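Long-range contacts in antibiotic biosynthesis monooxygenase (Shewanella loihica, PDB 2RIL), which is a putative monooxygenase of the dimeric alpha-beta barrel superfamily, probably working as a homodimer: residues I9-V14 and A52-I57; A21-W26 and T42-S47; D31-Q36 and A66-A71; M2-T7 and L93-R98; G38-Q43 and I61-A66. All coordinates share one frame; numbering follows the deposited sequence. Where two conformers were deposited one is given.

Contact 1 of 5, residues I9-V14 and A52-I57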
# COMPACT_ATOMS: atom_id res chain seq x y z
N ILE A 9 5.93 -2.21 0.13
CA ILE A 9 4.52 -2.35 0.46
C ILE A 9 4.30 -3.83 0.73
O ILE A 9 4.66 -4.68 -0.10
CB ILE A 9 3.58 -1.81 -0.62
CG1 ILE A 9 3.90 -0.34 -0.94
CG2 ILE A 9 2.16 -1.96 -0.14
CD1 ILE A 9 3.09 0.26 -2.11
N ASN A 10 3.77 -4.12 1.91
CA ASN A 10 3.54 -5.48 2.36
C ASN A 10 2.12 -5.65 2.86
O ASN A 10 1.80 -5.27 3.98
CB ASN A 10 4.54 -5.85 3.46
CG ASN A 10 4.66 -7.32 3.67
OD1 ASN A 10 3.92 -8.07 3.03
ND2 ASN A 10 5.55 -7.75 4.59
N PRO A 11 1.23 -6.16 1.99
CA PRO A 11 -0.15 -6.42 2.39
C PRO A 11 -0.24 -7.76 3.10
O PRO A 11 0.31 -8.75 2.61
CB PRO A 11 -0.90 -6.47 1.06
CG PRO A 11 0.08 -6.98 0.10
CD PRO A 11 1.46 -6.52 0.59
N PHE A 12 -0.92 -7.77 4.25
CA PHE A 12 -1.08 -8.97 5.06
C PHE A 12 -2.51 -9.52 5.08
O PHE A 12 -3.44 -8.79 5.33
CB PHE A 12 -0.71 -8.67 6.51
CG PHE A 12 0.75 -8.36 6.73
CD1 PHE A 12 1.67 -9.34 6.86
CD2 PHE A 12 1.20 -7.05 6.82
CE1 PHE A 12 3.00 -9.07 7.06
CE2 PHE A 12 2.52 -6.79 7.02
CZ PHE A 12 3.43 -7.80 7.13
N LYS A 13 -2.64 -10.83 4.90
CA LYS A 13 -3.90 -11.52 5.17
C LYS A 13 -3.86 -11.94 6.62
O LYS A 13 -3.03 -12.75 7.01
CB LYS A 13 -4.08 -12.72 4.25
CG LYS A 13 -4.19 -12.29 2.81
CD LYS A 13 -4.55 -13.46 1.89
CE LYS A 13 -4.65 -13.01 0.48
NZ LYS A 13 -5.22 -14.08 -0.42
N VAL A 14 -4.75 -11.34 7.40
CA VAL A 14 -4.84 -11.55 8.85
C VAL A 14 -5.97 -12.53 9.15
O VAL A 14 -7.10 -12.34 8.70
CB VAL A 14 -5.13 -10.20 9.55
CG1 VAL A 14 -5.27 -10.40 11.10
CG2 VAL A 14 -4.02 -9.20 9.22
N ALA A 52 -11.93 -6.50 4.91
CA ALA A 52 -11.00 -6.23 3.81
C ALA A 52 -10.10 -7.46 3.57
O ALA A 52 -9.75 -8.19 4.49
CB ALA A 52 -10.17 -4.96 4.12
N THR A 53 -9.67 -7.65 2.32
CA THR A 53 -8.73 -8.72 2.03
C THR A 53 -7.48 -8.58 2.91
O THR A 53 -7.00 -9.57 3.47
CB THR A 53 -8.30 -8.69 0.57
OG1 THR A 53 -9.46 -8.79 -0.26
CG2 THR A 53 -7.33 -9.82 0.26
N TYR A 54 -6.96 -7.36 2.99
CA TYR A 54 -5.73 -7.10 3.73
C TYR A 54 -6.07 -6.19 4.91
O TYR A 54 -6.17 -4.96 4.75
CB TYR A 54 -4.73 -6.44 2.77
CG TYR A 54 -4.36 -7.32 1.62
CD1 TYR A 54 -3.73 -8.53 1.82
CD2 TYR A 54 -4.64 -6.94 0.29
CE1 TYR A 54 -3.37 -9.35 0.75
CE2 TYR A 54 -4.26 -7.73 -0.76
CZ TYR A 54 -3.66 -8.94 -0.54
OH TYR A 54 -3.31 -9.74 -1.61
N GLN A 55 -6.25 -6.76 6.11
CA GLN A 55 -6.59 -5.93 7.26
C GLN A 55 -5.39 -5.10 7.73
O GLN A 55 -5.59 -4.11 8.42
CB GLN A 55 -7.13 -6.74 8.43
CG GLN A 55 -8.56 -7.25 8.32
CD GLN A 55 -9.03 -7.80 9.64
OE1 GLN A 55 -9.27 -7.04 10.58
NE2 GLN A 55 -9.18 -9.12 9.72
N LEU A 56 -4.17 -5.51 7.35
CA LEU A 56 -2.95 -4.74 7.59
C LEU A 56 -2.18 -4.61 6.30
O LEU A 56 -2.05 -5.58 5.57
CB LEU A 56 -2.02 -5.38 8.62
CG LEU A 56 -2.58 -5.49 10.03
CD1 LEU A 56 -1.66 -6.42 10.88
CD2 LEU A 56 -2.75 -4.11 10.68
N ILE A 57 -1.67 -3.41 6.03
CA ILE A 57 -0.72 -3.18 4.94
C ILE A 57 0.36 -2.27 5.44
O ILE A 57 0.06 -1.15 5.88
CB ILE A 57 -1.35 -2.53 3.66
CG1 ILE A 57 -2.51 -3.38 3.13
CG2 ILE A 57 -0.26 -2.32 2.61
CD1 ILE A 57 -3.12 -2.89 1.82
O HOH W 1 -6.79 -9.63 6.23
O HOH W 2 -8.86 -10.93 7.64
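P11 lays its CB over the middle of the Y54 ring, 3.6 Å from the ring centroid and 11° off the normal, a CH-pi contact. T53 CG2 covers the opposite face of the ring, so the phenol is sandwiched, and K13 runs its extended chain past the ring with CG 3.7 Å from Y54 CE1. Y54 OH hydrogen-bonds to the Y54 OH of the second subunit. On the same face of the sheet as P11, I57 brings CG1 against the proline, and its CG2 meets I9 CG2 at 3.7 Å. F12 and L56 lie on the opposite face, where F12 CD2 packs on L56 CB; V14 CG2 reaches L56 CD1 from the loop. Between 9-14 and 52-57 one direct backbone bond forms, F12 N to L56 O (2.8 Å, 165°). Beyond it a water accepts from V14 N and Q55 N and donates to T53 O, bridging the two segments. This is the fraying end of an antiparallel strand pair in a ferredoxin-like sheet, with the P11 and I57 face turned to the dimer partner.

Contact 2 of 5, residues A21-W26 and T42-S47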
# COMPACT_ATOMS: atom_id res chain seq x y z
N ALA A 21 -2.64 -9.98 17.59
CA ALA A 21 -1.50 -10.84 17.50
C ALA A 21 -0.66 -10.50 16.26
O ALA A 21 0.56 -10.52 16.30
CB ALA A 21 -1.92 -12.33 17.47
N ALA A 22 -1.33 -10.23 15.15
CA ALA A 22 -0.62 -9.87 13.90
C ALA A 22 0.13 -8.56 14.07
O ALA A 22 1.28 -8.46 13.63
CB ALA A 22 -1.62 -9.76 12.75
N ILE A 23 -0.51 -7.55 14.68
CA ILE A 23 0.19 -6.28 14.99
C ILE A 23 1.45 -6.51 15.80
O ILE A 23 2.50 -5.99 15.48
CB ILE A 23 -0.73 -5.23 15.67
CG1 ILE A 23 -1.88 -4.82 14.73
CG2 ILE A 23 0.05 -3.99 16.12
CD1 ILE A 23 -3.03 -4.07 15.47
N GLU A 24 1.34 -7.32 16.84
CA GLU A 24 2.46 -7.50 17.75
C GLU A 24 3.61 -8.27 17.07
O GLU A 24 4.77 -7.97 17.29
CB GLU A 24 1.94 -8.14 19.07
CG GLU A 24 1.08 -7.13 19.82
CD GLU A 24 0.38 -7.62 21.08
OE1 GLU A 24 0.75 -8.67 21.61
OE2 GLU A 24 -0.55 -6.90 21.55
N TYR A 25 3.27 -9.23 16.21
CA TYR A 25 4.25 -9.92 15.36
C TYR A 25 4.96 -8.90 14.46
O TYR A 25 6.18 -8.86 14.38
CB TYR A 25 3.53 -11.00 14.51
CG TYR A 25 4.35 -11.68 13.45
CD1 TYR A 25 4.41 -11.19 12.14
CD2 TYR A 25 4.99 -12.86 13.74
CE1 TYR A 25 5.18 -11.86 11.17
CE2 TYR A 25 5.74 -13.53 12.79
CZ TYR A 25 5.82 -13.04 11.51
OH TYR A 25 6.57 -13.75 10.59
N TRP A 26 4.16 -8.05 13.83
CA TRP A 26 4.69 -7.03 12.95
C TRP A 26 5.64 -6.11 13.73
O TRP A 26 6.73 -5.80 13.25
CB TRP A 26 3.56 -6.26 12.28
CG TRP A 26 4.14 -5.17 11.42
CD1 TRP A 26 4.57 -5.26 10.12
CD2 TRP A 26 4.46 -3.83 11.83
NE1 TRP A 26 5.07 -4.07 9.69
CE2 TRP A 26 5.02 -3.17 10.72
CE3 TRP A 26 4.30 -3.12 13.02
CZ2 TRP A 26 5.43 -1.85 10.79
CZ3 TRP A 26 4.72 -1.83 13.08
CH2 TRP A 26 5.25 -1.19 11.95
N THR A 42 8.24 3.98 8.55
CA THR A 42 7.19 3.05 8.19
C THR A 42 5.83 3.54 8.65
O THR A 42 5.74 4.35 9.58
CB THR A 42 7.48 1.66 8.78
OG1 THR A 42 6.80 0.67 8.01
CG2 THR A 42 7.07 1.58 10.23
N GLN A 43 4.81 3.05 7.97
CA GLN A 43 3.43 3.31 8.33
C GLN A 43 2.65 2.02 8.19
O GLN A 43 2.37 1.56 7.06
CB GLN A 43 2.80 4.39 7.45
CG GLN A 43 3.44 5.76 7.59
CD GLN A 43 2.81 6.73 6.65
OE1 GLN A 43 2.95 6.56 5.46
NE2 GLN A 43 2.05 7.66 7.17
N LEU A 44 2.28 1.44 9.32
CA LEU A 44 1.45 0.22 9.28
C LEU A 44 0.02 0.71 9.23
O LEU A 44 -0.43 1.44 10.11
CB LEU A 44 1.61 -0.60 10.57
CG LEU A 44 0.80 -1.92 10.59
CD1 LEU A 44 1.23 -2.92 9.53
CD2 LEU A 44 0.84 -2.51 12.00
N HIS A 45 -0.71 0.32 8.17
CA HIS A 45 -2.09 0.73 7.94
C HIS A 45 -3.03 -0.43 8.34
O HIS A 45 -2.78 -1.60 8.00
CB HIS A 45 -2.30 1.04 6.47
CG HIS A 45 -1.58 2.25 5.97
ND1 HIS A 45 -0.21 2.29 5.74
CD2 HIS A 45 -2.07 3.46 5.59
CE1 HIS A 45 0.09 3.49 5.25
NE2 HIS A 45 -1.02 4.20 5.12
N GLN A 46 -4.12 -0.08 9.02
CA GLN A 46 -5.17 -1.03 9.38
C GLN A 46 -6.44 -0.66 8.62
O GLN A 46 -6.84 0.49 8.59
CB GLN A 46 -5.46 -1.01 10.88
CG GLN A 46 -6.52 -2.02 11.28
CD GLN A 46 -6.86 -1.97 12.74
OE1 GLN A 46 -5.99 -1.69 13.54
NE2 GLN A 46 -8.11 -2.25 13.08
N SER A 47 -7.10 -1.68 8.07
CA SER A 47 -8.31 -1.45 7.33
C SER A 47 -9.42 -0.96 8.25
O SER A 47 -9.54 -1.42 9.40
CB SER A 47 -8.78 -2.73 6.60
OG SER A 47 -9.13 -3.77 7.50
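The W26 indole carries L44 on one face and meets T42 at its edge. L44 straddles the fused rings with its two methyls: CD1 stands over the five-membered ring, 3.9 Å from its centroid and 4° off the normal, a CH-pi contact, while CD2 lies against the benzo part at 3.7 Å from W26 CE3. At the rim, T42 CG2 approaches W26 CH2 to 3.7 Å, and T42 OG1 lies in the ring plane near W26 CZ2. That hydroxyl is bonded to N58 on the adjacent strand, a bond that helps to set the threonine's rotation. W26 reaches the strand because CG is anti to the backbone N (chi1 177°). The W26 and L44 side chains slide past each other in opposite senses. I23 adds a looser contact one turn earlier, its CG2 4.4 Å from L44 CD2 and its CD1 near Q46 OE1. No hydrogen bond crosses between the two segments; the contact is mainly apolar packing. The axes of helix segment 21-26 and strand segment 42-47 approach to 11.2 Å and run at 171°, nearly antiparallel. Beside L44, A22 rests on L56 of strand 56-62, and I97 of the second subunit packs against I23 and Q46.

Contact 3 of 5, residues D31-Q36 and A66-A71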
# COMPACT_ATOMS: atom_id res chain seq x y z
N ASP A 31 10.90 -3.66 14.98
CA ASP A 31 11.99 -3.35 15.88
C ASP A 31 13.34 -3.87 15.37
O ASP A 31 14.35 -3.19 15.53
CB ASP A 31 11.70 -3.88 17.29
CG ASP A 31 10.52 -3.19 17.95
OD1 ASP A 31 10.06 -2.13 17.47
OD2 ASP A 31 10.02 -3.71 18.98
N PHE A 32 13.37 -5.02 14.72
CA PHE A 32 14.60 -5.49 14.09
C PHE A 32 14.97 -4.63 12.90
O PHE A 32 16.07 -4.14 12.77
CB PHE A 32 14.46 -6.95 13.62
CG PHE A 32 15.68 -7.46 12.94
CD1 PHE A 32 16.73 -8.00 13.68
CD2 PHE A 32 15.82 -7.36 11.56
CE1 PHE A 32 17.88 -8.43 13.04
CE2 PHE A 32 16.94 -7.84 10.93
CZ PHE A 32 17.97 -8.37 11.67
N MSE A 33 14.02 -4.40 12.01
CA MSE A 33 14.33 -3.67 10.77
C MSE A 33 14.74 -2.23 11.02
O MSE A 33 15.60 -1.67 10.32
CB MSE A 33 13.10 -3.70 9.85
CG MSE A 33 12.81 -5.07 9.24
SE MSE A 33 14.33 -5.84 8.28
CE MSE A 33 13.63 -5.74 6.45
N ALA A 34 14.19 -1.64 12.07
CA ALA A 34 14.42 -0.25 12.37
C ALA A 34 15.85 0.01 12.79
O ALA A 34 16.31 1.17 12.75
CB ALA A 34 13.40 0.26 13.43
N GLN A 35 16.56 -1.05 13.18
CA GLN A 35 17.97 -1.01 13.52
C GLN A 35 18.94 -1.19 12.37
O GLN A 35 20.18 -1.11 12.56
CB GLN A 35 18.27 -2.08 14.58
CG GLN A 35 17.51 -1.79 15.86
CD GLN A 35 18.07 -0.52 16.51
OE1 GLN A 35 19.29 -0.39 16.72
NE2 GLN A 35 17.19 0.44 16.80
N GLN A 36 18.41 -1.41 11.18
CA GLN A 36 19.23 -1.77 10.04
C GLN A 36 19.61 -0.55 9.26
O GLN A 36 18.83 0.41 9.15
CB GLN A 36 18.51 -2.77 9.15
CG GLN A 36 18.06 -4.02 9.89
CD GLN A 36 19.16 -4.68 10.61
OE1 GLN A 36 20.25 -4.94 10.05
NE2 GLN A 36 18.89 -4.99 11.87
N ALA A 66 19.45 -1.91 -2.09
CA ALA A 66 20.51 -2.67 -1.45
C ALA A 66 20.31 -2.74 0.05
O ALA A 66 20.48 -3.80 0.68
CB ALA A 66 21.87 -2.03 -1.77
N ASP A 67 20.01 -1.59 0.67
CA ASP A 67 19.79 -1.59 2.11
C ASP A 67 18.65 -2.47 2.54
O ASP A 67 18.74 -3.26 3.52
CB ASP A 67 19.64 -0.19 2.66
CG ASP A 67 20.90 0.61 2.63
OD1 ASP A 67 21.97 0.01 2.55
OD2 ASP A 67 20.87 1.87 2.75
N PHE A 68 17.54 -2.37 1.82
CA PHE A 68 16.44 -3.26 2.15
C PHE A 68 16.78 -4.75 2.02
O PHE A 68 16.48 -5.55 2.92
CB PHE A 68 15.21 -2.95 1.27
CG PHE A 68 14.12 -3.93 1.47
CD1 PHE A 68 13.28 -3.81 2.56
CD2 PHE A 68 14.01 -5.02 0.65
CE1 PHE A 68 12.33 -4.79 2.82
CE2 PHE A 68 13.04 -6.00 0.90
CZ PHE A 68 12.22 -5.87 1.99
N TYR A 69 17.40 -5.13 0.89
CA TYR A 69 17.71 -6.54 0.64
C TYR A 69 18.68 -7.09 1.67
O TYR A 69 18.53 -8.22 2.11
CB TYR A 69 18.25 -6.78 -0.75
CG TYR A 69 17.37 -6.43 -1.89
CD1 TYR A 69 16.07 -6.85 -1.94
CD2 TYR A 69 17.90 -5.76 -2.99
CE1 TYR A 69 15.24 -6.48 -3.06
CE2 TYR A 69 17.12 -5.45 -4.07
CZ TYR A 69 15.81 -5.83 -4.10
OH TYR A 69 15.10 -5.48 -5.23
N GLN A 70 19.65 -6.27 2.03
CA GLN A 70 20.65 -6.61 3.05
C GLN A 70 19.93 -6.88 4.43
O GLN A 70 20.21 -7.88 5.11
CB GLN A 70 21.77 -5.50 3.05
CG GLN A 70 22.70 -5.56 1.74
CD GLN A 70 23.63 -4.30 1.42
OE1 GLN A 70 23.85 -3.43 2.27
NE2 GLN A 70 24.15 -4.22 0.17
N ALA A 71 18.95 -6.03 4.78
CA ALA A 71 18.21 -6.09 6.03
C ALA A 71 17.28 -7.32 6.01
O ALA A 71 17.16 -8.04 7.00
CB ALA A 71 17.37 -4.84 6.18
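F68 comes first along segment 66-71, its ring atom CE1 4.0 Å from the methyl CE of selenomethionine M33. Although its CB points away from segment 31-36, the ring swings back because CG is anti to the backbone N (chi1 174°); it also meets W62 edge-to-face. One turn on, A71 has the largest share of segment 66-71 in the contact. Its CB is touched from two directions, by M33 SE and by Q36 CB, each at 3.8 Å. Here the C-terminal end of helix 19-33 meets helix 65-79, the two helices that cover one side of the sheet in this ferredoxin-like fold. M33 is bent at chi2 (-54°), which brings the selenium and methyl across to the alanine. The carbonyl A71 O lies in the plane of the F32 ring, 3.9 Å from F32 CE2. Above one face of that ring, toward the rim, stands Q36 NE2, held there by a nearly straight bond to F32 O (3.1 Å, 170°). Q35 N reaches this carbonyl from the other face of its plane.

Contact 4 of 5, residues M2-T7 and L93-R98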
# COMPACT_ATOMS: atom_id res chain seq x y z
N MSE A 2 21.74 3.53 -10.38
CA MSE A 2 22.06 4.21 -9.15
C MSE A 2 20.99 3.88 -8.14
O MSE A 2 19.79 3.80 -8.49
CB MSE A 2 22.14 5.74 -9.33
CG MSE A 2 23.27 6.21 -10.17
SE MSE A 2 23.22 8.14 -10.28
CE MSE A 2 21.53 8.43 -11.16
N SER A 3 21.39 3.79 -6.89
CA SER A 3 20.46 3.65 -5.80
C SER A 3 19.56 4.87 -5.69
O SER A 3 19.94 5.97 -6.08
CB SER A 3 21.21 3.49 -4.50
OG SER A 3 21.90 2.24 -4.46
N ALA A 4 18.38 4.66 -5.12
CA ALA A 4 17.42 5.70 -4.82
C ALA A 4 16.46 5.14 -3.78
O ALA A 4 16.34 3.93 -3.69
CB ALA A 4 16.65 6.11 -6.08
N PRO A 5 15.82 6.01 -2.99
CA PRO A 5 14.84 5.55 -2.00
C PRO A 5 13.79 4.68 -2.64
O PRO A 5 13.40 4.88 -3.81
CB PRO A 5 14.26 6.86 -1.44
CG PRO A 5 15.38 7.84 -1.60
CD PRO A 5 15.98 7.47 -2.93
N VAL A 6 13.39 3.65 -1.90
CA VAL A 6 12.37 2.70 -2.34
C VAL A 6 11.31 2.56 -1.26
O VAL A 6 11.54 2.89 -0.08
CB VAL A 6 12.92 1.27 -2.67
CG1 VAL A 6 13.88 1.33 -3.86
CG2 VAL A 6 13.60 0.62 -1.47
N THR A 7 10.16 2.05 -1.66
CA THR A 7 9.06 1.81 -0.75
C THR A 7 8.77 0.34 -0.70
O THR A 7 8.54 -0.28 -1.74
CB THR A 7 7.81 2.55 -1.21
OG1 THR A 7 8.11 3.95 -1.28
CG2 THR A 7 6.63 2.31 -0.25
N LEU A 93 8.99 -4.33 -3.40
CA LEU A 93 9.52 -2.96 -3.45
C LEU A 93 8.93 -2.21 -4.62
O LEU A 93 8.70 -2.77 -5.69
CB LEU A 93 11.04 -2.94 -3.59
CG LEU A 93 11.84 -3.46 -2.40
CD1 LEU A 93 13.36 -3.23 -2.68
CD2 LEU A 93 11.39 -2.86 -1.07
N TYR A 94 8.77 -0.90 -4.42
CA TYR A 94 8.10 0.03 -5.34
C TYR A 94 8.80 1.35 -5.40
O TYR A 94 9.53 1.72 -4.46
CB TYR A 94 6.64 0.32 -4.82
CG TYR A 94 5.77 -0.90 -4.86
CD1 TYR A 94 5.78 -1.85 -3.85
CD2 TYR A 94 4.89 -1.10 -5.92
CE1 TYR A 94 5.03 -2.99 -3.93
CE2 TYR A 94 4.09 -2.24 -5.98
CZ TYR A 94 4.16 -3.19 -5.00
OH TYR A 94 3.46 -4.39 -5.06
N ARG A 95 8.52 2.08 -6.47
CA ARG A 95 8.82 3.52 -6.48
C ARG A 95 7.58 4.26 -6.91
O ARG A 95 6.73 3.71 -7.62
CB ARG A 95 10.01 3.85 -7.37
CG ARG A 95 11.30 3.43 -6.64
CD ARG A 95 12.52 4.23 -7.02
NE ARG A 95 13.75 3.67 -6.43
CZ ARG A 95 14.43 2.65 -6.91
NH1 ARG A 95 14.05 2.03 -8.03
NH2 ARG A 95 15.51 2.23 -6.25
N VAL A 96 7.45 5.50 -6.51
CA VAL A 96 6.28 6.31 -6.87
C VAL A 96 6.48 6.82 -8.30
O VAL A 96 7.50 7.41 -8.61
CB VAL A 96 6.07 7.48 -5.89
CG1 VAL A 96 4.90 8.38 -6.35
CG2 VAL A 96 5.79 6.95 -4.46
N ILE A 97 5.47 6.58 -9.15
CA ILE A 97 5.53 6.96 -10.55
C ILE A 97 4.53 8.05 -10.96
O ILE A 97 4.75 8.66 -12.02
CB ILE A 97 5.39 5.75 -11.50
CG1 ILE A 97 4.08 4.99 -11.30
CG2 ILE A 97 6.63 4.84 -11.38
CD1 ILE A 97 3.58 4.17 -12.57
N ARG A 98 3.46 8.26 -10.20
CA ARG A 98 2.50 9.33 -10.49
C ARG A 98 1.96 9.85 -9.20
O ARG A 98 1.86 9.11 -8.19
CB ARG A 98 1.28 8.87 -11.31
CG ARG A 98 1.57 8.26 -12.68
CD ARG A 98 2.05 9.26 -13.66
NE ARG A 98 2.19 8.70 -15.01
CZ ARG A 98 3.19 7.94 -15.41
NH1 ARG A 98 4.18 7.62 -14.59
NH2 ARG A 98 3.21 7.51 -16.69
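T7 and Y94 form an antiparallel hydrogen-bonded pair, with T7 N giving to Y94 O (2.9 Å) and Y94 N to T7 O (2.8 Å, bent to 136° at the hydrogen); L93 CA adds a CA-H...O contact to the same T7 carbonyl. Beyond this pair the chain before V6 leaves the strand, and R95 follows it with its side chain. Extended from CG to NE, the arginine grips two successive carbonyls: NH2 bonds to A4 O at 3.2 Å, almost straight at 173° and in the guanidinium plane, and NE to P5 O at 2.9 Å with the oxygen slightly tilted from that plane. Both nitrogens lie above the planes of the carbonyls they serve. A4 CB lies near R95 NE. E65 makes a further, long and weak ion pair with NH2. In the conformer given, V6 CG2 packs on L93 CD1 at 4.0 Å, and L93 continues onto F68 of helix 65-79. The Y94 ring leads away from T7, and its hydroxyl bonds to Y54 O of the second subunit. Strand 92-98, one of the two outermost in its own chain, pairs with a strand of the other subunit, the intersubunit sheet extension characteristic of the dimeric alpha-beta barrel.

Contact 5 of 5, residues G38-Q43 and I61-A66. With ACT (acetate ion), chain C.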
# COMPACT_ATOMS: atom_id res chain seq x y z
N GLY A 38 19.89 2.09 6.53
CA GLY A 38 19.05 2.48 5.41
C GLY A 38 17.57 2.54 5.74
O GLY A 38 16.78 3.01 4.93
N TYR A 39 17.15 2.08 6.92
CA TYR A 39 15.75 2.16 7.30
C TYR A 39 15.37 3.60 7.54
O TYR A 39 16.05 4.27 8.31
CB TYR A 39 15.51 1.42 8.58
CG TYR A 39 14.09 1.46 9.08
CD1 TYR A 39 13.19 0.50 8.65
CD2 TYR A 39 13.67 2.41 10.00
CE1 TYR A 39 11.91 0.47 9.13
CE2 TYR A 39 12.36 2.41 10.46
CZ TYR A 39 11.51 1.40 10.03
OH TYR A 39 10.21 1.29 10.50
N LEU A 40 14.32 4.10 6.88
CA LEU A 40 13.92 5.48 7.05
C LEU A 40 12.65 5.67 7.85
O LEU A 40 12.68 6.45 8.81
CB LEU A 40 13.84 6.29 5.73
CG LEU A 40 15.16 6.37 4.97
CD1 LEU A 40 14.99 6.92 3.52
CD2 LEU A 40 16.19 7.17 5.78
N SER A 41 11.57 4.99 7.49
CA SER A 41 10.31 5.18 8.16
C SER A 41 9.34 4.08 7.79
O SER A 41 9.57 3.33 6.82
CB SER A 41 9.75 6.56 7.84
OG SER A 41 9.43 6.64 6.48
N THR A 42 8.24 3.98 8.55
CA THR A 42 7.19 3.05 8.19
C THR A 42 5.83 3.54 8.65
O THR A 42 5.74 4.35 9.58
CB THR A 42 7.48 1.66 8.78
OG1 THR A 42 6.80 0.67 8.01
CG2 THR A 42 7.07 1.58 10.23
N GLN A 43 4.81 3.05 7.97
CA GLN A 43 3.43 3.31 8.33
C GLN A 43 2.65 2.02 8.19
O GLN A 43 2.37 1.56 7.06
CB GLN A 43 2.80 4.39 7.45
CG GLN A 43 3.44 5.76 7.59
CD GLN A 43 2.81 6.73 6.65
OE1 GLN A 43 2.95 6.56 5.46
NE2 GLN A 43 2.05 7.66 7.17
N ILE A 61 9.73 3.02 4.04
CA ILE A 61 10.65 3.70 3.15
C ILE A 61 12.08 3.32 3.56
O ILE A 61 12.44 3.35 4.75
CB ILE A 61 10.52 5.22 3.21
CG1 ILE A 61 9.05 5.62 3.23
CG2 ILE A 61 11.29 5.85 2.02
CD1 ILE A 61 8.42 5.47 1.92
N TRP A 62 12.86 2.94 2.56
CA TRP A 62 14.25 2.56 2.71
C TRP A 62 15.13 3.45 1.82
O TRP A 62 14.72 3.85 0.74
CB TRP A 62 14.44 1.09 2.33
CG TRP A 62 13.88 0.15 3.32
CD1 TRP A 62 12.57 -0.22 3.48
CD2 TRP A 62 14.60 -0.45 4.39
NE1 TRP A 62 12.43 -1.03 4.55
CE2 TRP A 62 13.68 -1.23 5.11
CE3 TRP A 62 15.96 -0.48 4.76
CZ2 TRP A 62 14.06 -2.00 6.19
CZ3 TRP A 62 16.31 -1.24 5.82
CH2 TRP A 62 15.38 -1.99 6.53
N GLN A 63 16.35 3.68 2.25
CA GLN A 63 17.25 4.53 1.49
C GLN A 63 17.63 3.97 0.11
O GLN A 63 17.92 4.72 -0.83
CB GLN A 63 18.51 4.73 2.30
CG GLN A 63 19.46 5.75 1.69
CD GLN A 63 18.92 7.19 1.89
OE1 GLN A 63 18.67 7.61 3.05
NE2 GLN A 63 18.70 7.92 0.79
N SER A 64 17.65 2.64 -0.02
CA SER A 64 17.98 1.97 -1.27
C SER A 64 17.49 0.57 -1.28
O SER A 64 17.25 -0.01 -0.21
CB SER A 64 19.51 1.94 -1.45
OG SER A 64 20.15 1.16 -0.47
N GLU A 65 17.40 0.02 -2.48
CA GLU A 65 17.12 -1.40 -2.65
C GLU A 65 18.17 -2.24 -1.91
O GLU A 65 17.81 -3.22 -1.23
CB GLU A 65 17.14 -1.80 -4.14
CG GLU A 65 15.97 -1.40 -4.95
CD GLU A 65 16.09 -1.83 -6.40
OE1 GLU A 65 16.27 -3.02 -6.64
OE2 GLU A 65 16.00 -0.97 -7.28
N ALA A 66 19.45 -1.91 -2.09
CA ALA A 66 20.51 -2.67 -1.45
C ALA A 66 20.31 -2.74 0.05
O ALA A 66 20.48 -3.80 0.68
CB ALA A 66 21.87 -2.03 -1.77
C ACT C . 11.16 9.46 5.51
O ACT C . 10.13 8.76 5.49
OXT ACT C . 11.38 10.00 4.42
CH3 ACT C . 12.02 9.62 6.73
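A classic beta bulge interrupts the antiparallel hairpin of strands 39-47 and 56-62, with L40 and S41 both facing I61. I61 O accepts L40 N at 2.9 Å and, more weakly, S41 N, while I61 N returns a bond to S41 O at 2.8 Å. Toward the open end of the hairpin, Q63 N gives to G38 O (2.8 Å, in the carbonyl plane). G38, at positive phi (93°), packs its backbone against W62 and Q63. Y39 and W62 form a T-shaped pair with planes at 87°: Y39 CD1 leads the tyrosine edge onto the indole face, 3.6 Å from W62 CZ2. Y39 CA lies over the six-membered ring as well. L40 spreads across the hairpin, with CD1 4.1 Å from I61 CG2 in the conformer given and CD2 against Q63 OE1. On the face of the sheet away from Y39 and W62, an acetate, probably from the crystallisation liquor, sits by S41, its methyl carbon CH3 3.9 Å from L40 CB.

How the contacts relate
From the N terminus, contact 4 closes the longest loop, joining the start of strand 6-12 to strand 92-98 and enclosing the other four. Contact 1 then ties the end of strand 6-12 to the start of strand 56-62, and contact 2, within its loop, sets helix 19-33 on strand 39-47. Contact 3 joins the two helices and crosses both contacts 1 and 2; contact 5, which zips the hairpin 39-47/56-62, lies inside the loop of contact 3 and crosses contact 1. Contacts 2 and 5 share T42 and Q43. At one end of the sheet W62 packs against F68 and A71, linking contacts 5 and 3, while V6 O bonds to W62 N, linking contacts 4 and 5.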